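Local structure of surface layer protein (Geobacillus stearothermophilus, 4UID) at residues K11-N16 with T40-A45. The protein probably self-assembles into the surface-layer lattice that coats the bacterial cell, this chain being its domains 4 and 5. Residues are numbered along the deposited sequence; the frame is centred on the assembly and turned at random.
Sequences KLTKDN and TLTLTA
The hydroxyls of Thr13 and Thr44 share a hydrogen bond, OG1 to OG1 at 2.7 Å, on the sheet face that carries Lys11, Thr13, Thr42 and Thr44. The two side chains meet at about a right angle. With chi1 of 59° the Thr13 hydroxyl stands between its own backbone N and carbonyl carbon, and it is also flanked by the methyl CG2 of Thr42, whose side chain runs alongside and points the same way. Beneath them the backbones pair in antiparallel register. Thr13 and Thr42 form a hydrogen-bonded pair with two straight bonds, Thr13 N to Thr42 O at 2.8 Å and Thr42 N to Thr13 O at 2.9 Å, both close to 177° at the hydrogen. Lys11 and Thr44 also form a hydrogen-bonded pair, with more bent and uneven bonds: Thr44 N reaches Lys11 O at 2.9 Å, whereas Lys11 N lies 3.3 Å from Thr44 O. On the other face the leucines meet, CD1 of Leu12 resting 3.8 Å from CD1 of Leu41, whose CG lies anti to its backbone N (chi1 -174°). Were Leu41 cut back to an alanine, CD1 of Leu12 would probably lose this neighbour and a gap would open against Val19 and Val82. CG of Lys14 packs beside Thr40 O, while its NZ is hydrogen-bonded to Ile36 O. In the N-terminal of the chain's two domains, probably an Ig-like fold of the BIG2 family, strand 6-14 lies between strands 17-18 and 41-48, and the leucine face turns inward, Leu43 meeting Phe66 of strand 65-68, Val82 of strand 82-84 and Val92 of strand 88-96.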
loop_
_atom_site.group_PDB
_atom_site.type_symbol
_atom_site.label_atom_id
_atom_site.label_comp_id
_atom_site.label_asym_id
_atom_site.label_seq_id
_atom_site.Cartn_x
_atom_site.Cartn_y
_atom_site.Cartn_z
ATOM N N LYS A 11 3.018 -22.169 2.159
ATOM C CA LYS A 11 2.529 -20.803 2.330
ATOM C C LYS A 11 3.623 -19.801 2.013
ATOM O O LYS A 11 4.807 -20.090 2.155
ATOM C CB LYS A 11 2.067 -20.578 3.767
ATOM C CG LYS A 11 0.670 -21.072 4.083
ATOM C CD LYS A 11 0.345 -20.818 5.552
ATOM C CE LYS A 11 -1.159 -20.787 5.803
ATOM N NZ LYS A 11 -1.497 -20.062 7.064
ATOM N N LEU A 12 3.209 -18.618 1.587
ATOM C CA LEU A 12 4.093 -17.478 1.481
ATOM C C LEU A 12 4.083 -16.711 2.806
ATOM O O LEU A 12 3.008 -16.459 3.368
ATOM C CB LEU A 12 3.614 -16.602 0.333
ATOM C CG LEU A 12 4.173 -15.203 0.119
ATOM C CD1 LEU A 12 5.661 -15.214 -0.235
ATOM C CD2 LEU A 12 3.336 -14.569 -0.976
ATOM N N THR A 13 5.267 -16.347 3.307
ATOM C CA THR A 13 5.389 -15.719 4.638
ATOM C C THR A 13 6.427 -14.608 4.768
ATOM O O THR A 13 7.308 -14.443 3.933
ATOM C CB THR A 13 5.698 -16.749 5.764
ATOM O OG1 THR A 13 6.924 -17.444 5.483
ATOM C CG2 THR A 13 4.545 -17.739 5.979
ATOM N N LYS A 14 6.293 -13.857 5.852
ATOM C CA LYS A 14 7.288 -12.922 6.340
ATOM C C LYS A 14 6.959 -12.854 7.821
ATOM O O LYS A 14 5.814 -12.545 8.173
ATOM C CB LYS A 14 7.108 -11.546 5.688
ATOM C CG LYS A 14 8.317 -10.619 5.750
ATOM C CD LYS A 14 8.034 -9.325 5.000
ATOM C CE LYS A 14 9.221 -8.366 5.004
ATOM N NZ LYS A 14 8.785 -6.933 5.115
ATOM N N ASP A 15 7.937 -13.194 8.672
ATOM C CA ASP A 15 7.825 -13.082 10.137
ATOM C C ASP A 15 6.619 -13.900 10.665
ATOM O O ASP A 15 5.775 -13.402 11.430
ATOM C CB ASP A 15 7.807 -11.584 10.534
ATOM C CG ASP A 15 7.496 -11.343 12.007
ATOM O OD1 ASP A 15 8.261 -11.823 12.874
ATOM O OD2 ASP A 15 6.483 -10.657 12.294
ATOM N N ASN A 16 6.535 -15.151 10.206
ATOM C CA ASN A 16 5.469 -16.103 10.591
ATOM C C ASN A 16 4.033 -15.765 10.189
ATOM O O ASN A 16 3.116 -16.543 10.470
ATOM C CB ASN A 16 5.505 -16.413 12.093
ATOM C CG ASN A 16 6.808 -17.037 12.527
ATOM O OD1 ASN A 16 7.485 -17.726 11.750
ATOM N ND2 ASN A 16 7.168 -16.809 13.785
ATOM N N THR A 40 12.182 -11.500 6.745
ATOM C CA THR A 40 12.461 -11.492 5.315
ATOM C C THR A 40 11.310 -12.246 4.668
ATOM O O THR A 40 10.657 -13.063 5.329
ATOM C CB THR A 40 13.839 -12.130 4.929
ATOM O OG1 THR A 40 13.734 -13.560 4.835
ATOM C CG2 THR A 40 14.974 -11.746 5.911
ATOM N N LEU A 41 11.059 -11.958 3.390
ATOM C CA LEU A 41 10.007 -12.630 2.618
ATOM C C LEU A 41 10.455 -13.988 2.090
ATOM O O LEU A 41 11.459 -14.114 1.374
ATOM C CB LEU A 41 9.521 -11.740 1.467
ATOM C CG LEU A 41 8.328 -12.199 0.617
ATOM C CD1 LEU A 41 7.023 -11.985 1.355
ATOM C CD2 LEU A 41 8.292 -11.411 -0.673
ATOM N N THR A 42 9.668 -14.994 2.429
ATOM C CA THR A 42 9.992 -16.368 2.104
ATOM C C THR A 42 8.752 -17.217 1.745
ATOM O O THR A 42 7.613 -16.773 1.892
ATOM C CB THR A 42 10.818 -16.999 3.258
ATOM O OG1 THR A 42 11.413 -18.210 2.808
ATOM C CG2 THR A 42 9.970 -17.274 4.519
ATOM N N LEU A 43 8.985 -18.421 1.244
ATOM C CA LEU A 43 7.984 -19.481 1.298
ATOM C C LEU A 43 8.367 -20.430 2.433
ATOM O O LEU A 43 9.557 -20.757 2.603
ATOM C CB LEU A 43 7.941 -20.259 -0.004
ATOM C CG LEU A 43 7.744 -19.410 -1.247
ATOM C CD1 LEU A 43 8.718 -19.842 -2.340
ATOM C CD2 LEU A 43 6.285 -19.413 -1.703
ATOM N N THR A 44 7.376 -20.850 3.219
ATOM C CA THR A 44 7.582 -21.855 4.253
ATOM C C THR A 44 6.970 -23.152 3.722
ATOM O O THR A 44 6.048 -23.120 2.887
ATOM C CB THR A 44 6.997 -21.413 5.624
ATOM O OG1 THR A 44 7.403 -20.071 5.903
ATOM C CG2 THR A 44 7.502 -22.282 6.782
ATOM N N ALA A 45 7.528 -24.281 4.168
ATOM C CA ALA A 45 7.064 -25.620 3.790
ATOM C C ALA A 45 7.263 -26.629 4.924
ATOM O O ALA A 45 8.329 -26.690 5.561
ATOM C CB ALA A 45 7.743 -26.096 2.508
#